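NS3-like protein (Alongshan virus, PDB 6M40) is a flavivirus-like helicase fragment that probably hydrolyses ATP and other ribonucleoside triphosphates to unwind viral RNA. Local coordinates at residues H26-G30 with S163-N167; E375-E379 with F407-W412. One frame throughout, in Å; residues are numbered along the deposited sequence.

Interaction 1. Residues H26-G30 with S163-N167; sequences HPGAG and SMDSN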
ATOM      1  N   HIS A  26     -10.414  -2.052  12.558  1.00 91.87           N
ATOM      2  CA  HIS A  26     -10.764  -0.794  11.919  1.00 92.02           C
ATOM      3  C   HIS A  26      -9.528   0.100  11.848  1.00 90.10           C
ATOM      4  O   HIS A  26      -8.560  -0.096  12.586  1.00 87.54           O
ATOM      5  CB  HIS A  26     -11.949  -0.129  12.636  1.00 95.38           C
ATOM      6  CG  HIS A  26     -11.603   0.647  13.869  1.00 96.00           C
ATOM      7  ND1 HIS A  26     -12.111   0.327  15.109  1.00 96.97           N
ATOM      8  CD2 HIS A  26     -10.842   1.754  14.048  1.00 94.19           C
ATOM      9  CE1 HIS A  26     -11.657   1.186  16.003  1.00 98.91           C
ATOM     10  NE2 HIS A  26     -10.881   2.061  15.387  1.00 94.36           N
ATOM     11  N   PRO A  27      -9.526   1.072  10.940  1.00 93.63           N
ATOM     12  CA  PRO A  27      -8.288   1.815  10.661  1.00 97.29           C
ATOM     13  C   PRO A  27      -7.835   2.612  11.874  1.00 92.14           C
ATOM     14  O   PRO A  27      -8.619   3.345  12.478  1.00 95.62           O
ATOM     15  CB  PRO A  27      -8.671   2.741   9.500  1.00 92.56           C
ATOM     16  CG  PRO A  27     -10.032   2.300   9.029  1.00 92.35           C
ATOM     17  CD  PRO A  27     -10.669   1.546  10.142  1.00 91.48           C
ATOM     18  N   GLY A  28      -6.561   2.463  12.223  1.00 94.55           N
ATOM     19  CA  GLY A  28      -6.015   3.160  13.365  1.00 96.40           C
ATOM     20  C   GLY A  28      -6.830   2.890  14.608  1.00 96.71           C
ATOM     21  O   GLY A  28      -7.314   3.819  15.262  1.00 97.04           O
ATOM     22  N   ALA A  29      -7.014   1.617  14.929  1.00 96.62           N
ATOM     23  CA  ALA A  29      -7.700   1.242  16.146  1.00 96.58           C
ATOM     24  C   ALA A  29      -6.679   1.074  17.258  1.00 97.22           C
ATOM     25  O   ALA A  29      -5.467   1.166  17.042  1.00 91.83           O
ATOM     26  CB  ALA A  29      -8.489  -0.044  15.935  1.00 96.53           C
ATOM     27  N   GLY A  30      -7.167   0.797  18.458  1.00104.29           N
ATOM     28  CA  GLY A  30      -6.311   0.287  19.503  1.00 94.73           C
ATOM     29  C   GLY A  30      -5.805  -1.095  19.119  1.00 96.74           C
ATOM     30  O   GLY A  30      -6.010  -2.069  19.845  1.00 91.91           O
ATOM     31  N   SER A 163     -14.477  -1.955   7.136  1.00 81.13           N
ATOM     32  CA  SER A 163     -14.710  -1.367   8.449  1.00 79.92           C
ATOM     33  C   SER A 163     -14.605   0.151   8.356  1.00 84.74           C
ATOM     34  O   SER A 163     -13.566   0.681   7.954  1.00 85.46           O
ATOM     35  CB  SER A 163     -13.707  -1.901   9.469  1.00 81.33           C
ATOM     36  OG  SER A 163     -13.679  -3.319   9.465  1.00 84.01           O
HETATM   37  N   MSE A 164     -15.673   0.846   8.736  1.00 87.90           N
HETATM   38  CA  MSE A 164     -15.675   2.306   8.708  1.00 88.33           C
HETATM   39  C   MSE A 164     -15.741   2.915  10.113  1.00 89.22           C
HETATM   40  O   MSE A 164     -16.073   4.090  10.269  1.00 90.74           O
HETATM   41  CB  MSE A 164     -16.856   2.831   7.881  1.00 87.33           C
HETATM   42  CG  MSE A 164     -16.828   2.461   6.404  1.00 83.32           C
HETATM   43 SE   MSE A 164     -15.589   3.542   5.327  1.00101.44          SE
HETATM   44  CE  MSE A 164     -16.813   4.916   4.649  1.00 79.60           C
ATOM     45  N   ASP A 165     -15.425   2.120  11.131  1.00 90.77           N
ATOM     46  CA  ASP A 165     -15.399   2.601  12.504  1.00 97.94           C
ATOM     47  C   ASP A 165     -14.036   3.203  12.825  1.00 95.83           C
ATOM     48  O   ASP A 165     -13.018   2.836  12.235  1.00 93.96           O
ATOM     49  CB  ASP A 165     -15.695   1.468  13.488  1.00105.38           C
ATOM     50  CG  ASP A 165     -17.010   0.775  13.203  1.00112.62           C
ATOM     51  OD1 ASP A 165     -17.935   1.434  12.686  1.00116.84           O
ATOM     52  OD2 ASP A 165     -17.118  -0.431  13.503  1.00120.50           O
ATOM     53  N   SER A 166     -14.024   4.134  13.774  1.00 93.79           N
ATOM     54  CA  SER A 166     -12.790   4.772  14.208  1.00 92.61           C
ATOM     55  C   SER A 166     -12.797   4.886  15.728  1.00 91.64           C
ATOM     56  O   SER A 166     -13.780   4.546  16.393  1.00 95.30           O
ATOM     57  CB  SER A 166     -12.616   6.143  13.543  1.00 87.55           C
ATOM     58  OG  SER A 166     -13.874   6.749  13.316  1.00 84.99           O
ATOM     59  N   ASN A 167     -11.680   5.370  16.280  1.00 89.19           N
ATOM     60  CA  ASN A 167     -11.621   5.639  17.713  1.00 89.59           C
ATOM     61  C   ASN A 167     -12.632   6.706  18.109  1.00 86.59           C
ATOM     62  O   ASN A 167     -13.445   6.504  19.017  1.00 90.35           O
ATOM     63  CB  ASN A 167     -10.212   6.072  18.112  1.00 87.66           C
ATOM     64  CG  ASN A 167      -9.226   4.934  18.074  1.00 90.05           C
ATOM     65  OD1 ASN A 167      -9.609   3.765  18.085  1.00 92.10           O
ATOM     66  ND2 ASN A 167      -7.944   5.265  18.037  1.00 89.26           N
TER

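Interaction 2. Residues E375-E379 with F407-W412; sequences ETLTE and FNDARW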
ATOM      1  N   GLU A 375      11.851  -1.222 -10.363  1.00 64.11           N
ATOM      2  CA  GLU A 375      10.490  -1.010  -9.882  1.00 68.01           C
ATOM      3  C   GLU A 375       9.503  -1.922 -10.602  1.00 65.98           C
ATOM      4  O   GLU A 375       8.584  -2.463  -9.977  1.00 64.44           O
ATOM      5  CB  GLU A 375      10.090   0.461 -10.013  1.00 76.63           C
ATOM      6  CG  GLU A 375       9.662   0.931 -11.398  1.00 86.98           C
ATOM      7  CD  GLU A 375      10.759   0.827 -12.428  1.00 88.90           C
ATOM      8  OE1 GLU A 375      11.849   0.338 -12.084  1.00 86.63           O
ATOM      9  OE2 GLU A 375      10.528   1.233 -13.583  1.00 88.17           O
ATOM     10  N   THR A 376       9.702  -2.146 -11.898  1.00 65.37           N
ATOM     11  CA  THR A 376       8.785  -2.941 -12.705  1.00 60.90           C
ATOM     12  C   THR A 376       9.336  -4.345 -12.906  1.00 55.61           C
ATOM     13  O   THR A 376      10.513  -4.516 -13.233  1.00 57.99           O
ATOM     14  CB  THR A 376       8.557  -2.283 -14.065  1.00 62.87           C
ATOM     15  OG1 THR A 376       9.791  -2.254 -14.799  1.00 64.26           O
ATOM     16  CG2 THR A 376       8.026  -0.871 -13.900  1.00 61.66           C
ATOM     17  N   LEU A 377       8.478  -5.348 -12.706  1.00 52.56           N
ATOM     18  CA  LEU A 377       8.847  -6.714 -13.054  1.00 51.69           C
ATOM     19  C   LEU A 377       9.113  -6.834 -14.547  1.00 54.38           C
ATOM     20  O   LEU A 377       9.986  -7.602 -14.962  1.00 54.01           O
ATOM     21  CB  LEU A 377       7.744  -7.674 -12.615  1.00 49.71           C
ATOM     22  CG  LEU A 377       7.853  -9.168 -12.906  1.00 51.47           C
ATOM     23  CD1 LEU A 377       9.179  -9.742 -12.446  1.00 49.98           C
ATOM     24  CD2 LEU A 377       6.705  -9.890 -12.220  1.00 47.68           C
ATOM     25  N   THR A 378       8.382  -6.073 -15.363  1.00 53.70           N
ATOM     26  CA  THR A 378       8.632  -6.092 -16.797  1.00 54.79           C
ATOM     27  C   THR A 378      10.085  -5.740 -17.109  1.00 55.08           C
ATOM     28  O   THR A 378      10.717  -6.378 -17.958  1.00 53.07           O
ATOM     29  CB  THR A 378       7.683  -5.132 -17.514  1.00 55.89           C
ATOM     30  OG1 THR A 378       8.033  -3.782 -17.190  1.00 60.50           O
ATOM     31  CG2 THR A 378       6.247  -5.385 -17.096  1.00 61.37           C
ATOM     32  N   GLU A 379      10.637  -4.729 -16.436  1.00 57.35           N
ATOM     33  CA  GLU A 379      12.021  -4.360 -16.711  1.00 58.85           C
ATOM     34  C   GLU A 379      13.000  -5.358 -16.101  1.00 56.30           C
ATOM     35  O   GLU A 379      14.099  -5.546 -16.635  1.00 55.37           O
ATOM     36  CB  GLU A 379      12.322  -2.945 -16.200  1.00 62.40           C
ATOM     37  CG  GLU A 379      13.734  -2.465 -16.551  1.00 67.04           C
ATOM     38  CD  GLU A 379      13.997  -1.013 -16.169  1.00 79.90           C
ATOM     39  OE1 GLU A 379      13.185  -0.415 -15.422  1.00 72.18           O
ATOM     40  OE2 GLU A 379      15.029  -0.464 -16.616  1.00 75.30           O
ATOM     41  N   PHE A 407       4.528  -5.565 -25.504  1.00 64.55           N
ATOM     42  CA  PHE A 407       4.106  -4.950 -24.248  1.00 62.03           C
ATOM     43  C   PHE A 407       4.860  -3.647 -24.046  1.00 62.66           C
ATOM     44  O   PHE A 407       6.071  -3.655 -23.801  1.00 66.75           O
ATOM     45  CB  PHE A 407       4.333  -5.877 -23.062  1.00 62.49           C
ATOM     46  CG  PHE A 407       3.528  -5.512 -21.853  1.00 60.95           C
ATOM     47  CD1 PHE A 407       2.180  -5.809 -21.800  1.00 56.08           C
ATOM     48  CD2 PHE A 407       4.115  -4.879 -20.768  1.00 61.57           C
ATOM     49  CE1 PHE A 407       1.427  -5.483 -20.692  1.00 53.04           C
ATOM     50  CE2 PHE A 407       3.371  -4.558 -19.651  1.00 58.67           C
ATOM     51  CZ  PHE A 407       2.022  -4.860 -19.614  1.00 54.93           C
ATOM     52  N   ASN A 408       4.135  -2.538 -24.121  1.00 62.10           N
ATOM     53  CA  ASN A 408       4.708  -1.209 -23.962  1.00 62.26           C
ATOM     54  C   ASN A 408       4.360  -0.722 -22.559  1.00 62.39           C
ATOM     55  O   ASN A 408       3.310  -0.125 -22.332  1.00 61.93           O
ATOM     56  CB  ASN A 408       4.179  -0.282 -25.043  1.00 62.72           C
ATOM     57  CG  ASN A 408       4.873   1.051 -25.051  1.00 67.61           C
ATOM     58  OD1 ASN A 408       5.953   1.205 -24.488  1.00 75.54           O
ATOM     59  ND2 ASN A 408       4.261   2.027 -25.699  1.00 67.45           N
ATOM     60  N   ASP A 409       5.257  -0.984 -21.613  1.00 60.23           N
ATOM     61  CA  ASP A 409       5.078  -0.495 -20.256  1.00 59.65           C
ATOM     62  C   ASP A 409       5.315   1.006 -20.239  1.00 65.17           C
ATOM     63  O   ASP A 409       6.419   1.473 -20.540  1.00 67.73           O
ATOM     64  CB  ASP A 409       6.030  -1.198 -19.294  1.00 59.86           C
ATOM     65  CG  ASP A 409       5.468  -1.300 -17.896  1.00 55.88           C
ATOM     66  OD1 ASP A 409       4.602  -0.469 -17.543  1.00 54.26           O
ATOM     67  OD2 ASP A 409       5.882  -2.220 -17.156  1.00 54.56           O
ATOM     68  N   ALA A 410       4.279   1.766 -19.890  1.00 66.21           N
ATOM     69  CA  ALA A 410       4.382   3.222 -19.843  1.00 67.17           C
ATOM     70  C   ALA A 410       4.993   3.721 -18.551  1.00 75.76           C
ATOM     71  O   ALA A 410       5.067   4.947 -18.333  1.00 83.09           O
ATOM     72  CB  ALA A 410       3.004   3.845 -20.055  1.00 63.57           C
ATOM     73  N   ARG A 411       5.442   2.796 -17.709  1.00 70.72           N
ATOM     74  CA  ARG A 411       6.194   3.130 -16.490  1.00 69.63           C
ATOM     75  C   ARG A 411       7.707   3.169 -16.710  1.00 74.62           C
ATOM     76  O   ARG A 411       8.454   3.562 -15.778  1.00 76.06           O
ATOM     77  CB  ARG A 411       5.873   2.133 -15.394  1.00 60.51           C
ATOM     78  CG  ARG A 411       4.427   2.220 -14.947  1.00 59.65           C
ATOM     79  CD  ARG A 411       4.096   1.178 -13.939  1.00 55.90           C
ATOM     80  NE  ARG A 411       4.174  -0.137 -14.592  1.00 53.14           N
ATOM     81  CZ  ARG A 411       4.586  -1.266 -14.009  1.00 50.89           C
ATOM     82  NH1 ARG A 411       4.975  -1.261 -12.727  1.00 56.24           N
ATOM     83  NH2 ARG A 411       4.631  -2.421 -14.685  1.00 54.04           N
ATOM     84  N   TRP A 412       8.133   2.835 -17.939  1.00 74.70           N
ATOM     85  CA  TRP A 412       9.531   2.988 -18.335  1.00 75.96           C
ATOM     86  C   TRP A 412       9.884   4.440 -18.710  1.00 85.93           C
ATOM     87  O   TRP A 412      11.010   4.735 -19.188  1.00 87.68           O
ATOM     88  CB  TRP A 412       9.854   2.042 -19.494  1.00 73.90           C
ATOM     89  CG  TRP A 412       9.830   0.570 -19.112  1.00 68.66           C
ATOM     90  CD1 TRP A 412       9.632   0.037 -17.861  1.00 69.67           C
ATOM     91  CD2 TRP A 412      10.013  -0.553 -19.996  1.00 65.92           C
ATOM     92  NE1 TRP A 412       9.690  -1.341 -17.920  1.00 62.39           N
ATOM     93  CE2 TRP A 412       9.920  -1.725 -19.215  1.00 65.78           C
ATOM     94  CE3 TRP A 412      10.251  -0.680 -21.372  1.00 69.94           C
ATOM     95  CZ2 TRP A 412      10.049  -3.001 -19.761  1.00 65.75           C
ATOM     96  CZ3 TRP A 412      10.377  -1.944 -21.911  1.00 72.57           C
ATOM     97  CH2 TRP A 412      10.274  -3.089 -21.107  1.00 70.03           C
TER

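Interaction 1. Residues H26-G30 with S163-N167
The imidazole of His26 lies against the backbone of Asp165 and Ser166, and its far end reaches the side-chain amide of Asn167. Over one face of the ring sits Asp165 C, 3.6 Å above the plane and displaced toward the rim, with Ser166 N beside it. The methyl of Ala29 lies over the rim of the opposite face, so the ring has backbone on one side and a methyl on the other. Placing CG between the backbone N and the carbonyl carbon (chi1 82°) turns the ring onto the 165-166 backbone. Asn167 OD1 approaches the ring edge, in plane, and takes a weak hydrogen bond from His26 NE2 (3.4 Å, 144°); ring and amide planes stand 79° apart. An amide suits this place because its other end can donate: Asn167 ND2 bonds to the carbonyl of Arg302. Ser163 CB packs 4.0 Å from His26 CA, and Pro27 CD lies 3.4 Å from Asp165 O.

Residues 26-30 belong to the P-loop (motif I, HPGAGKT) between strand 20-24 and helix 31-42, while 163-167 lead into strand 170-175 of the second sheet. Arg302, like Arg297, which binds Met164 O weakly, lies in the QRRGRIGR sequence of helicase motif VI. With one long hydrogen bond and otherwise van der Waals packing, the join is consistent with two RecA-like domains that must shift against each other during ATP turnover.

Interaction 2. Residues E375-E379 with F407-W412
Thr378 OG1 is gripped from two directions: it donates to Asp409 OD2 at 2.7 Å, using the anti lone pair of that oxygen, and accepts a weak bond from Trp412 NE1 at 3.0 Å. The same indole N-H is shared with Thr376 OG1, 3.3 Å from NE1, near the ring plane and met at 147°. Thr376 is the N-cap of helix 377-383, and its hydroxyl also accepts from Glu379 N (3.1 Å), so threonine suits the site by capping a helix and receiving the indole. Chi1 of 64° turns OG1 toward both donors and sets CG2 over one face of the Arg411 guanidinium, 3.3 Å above its plane. This contact lies in the helical third domain of the NS3 helicase fold, where the type I turn 409-412 packs on a helix start. Within the turn, Asp409 OD1 takes Arg411 NE at 3.0 Å, tilted 23° from the guanidinium plane, and OD2 forms a salt bridge with NH2 through a weak, bent bond. NH2 also pairs with Glu332 of helix 328-339, and Asp409 OD1 bonds Thr281 of the 264-287 hairpin. Phe407 CE2 meets Thr378 CG2 at 3.9 Å; Met403 touches Thr378 and Trp412.

Interactions 1 and 2 lie on opposite sides of the chain's centre, their own centres about 36 Å apart, and they share no helix or strand. Interaction 1 is a surface contact that bridges the two RecA-like domains, loop against loop. Interaction 2 is partly buried and belongs to the helical domain, where the loop after helix 393-404 docks on a helix start. The buried areas are similar, but the chemistry differs. Between the domains, 26-30 and 163-167 meet through ring packing and one weak bond. Between 375-379 and 407-412, hydroxyls, a carboxylate and an indole N-H form a connected network among partly buried polar groups, where the helical domain meets the 264-287 hairpin of the second sheet.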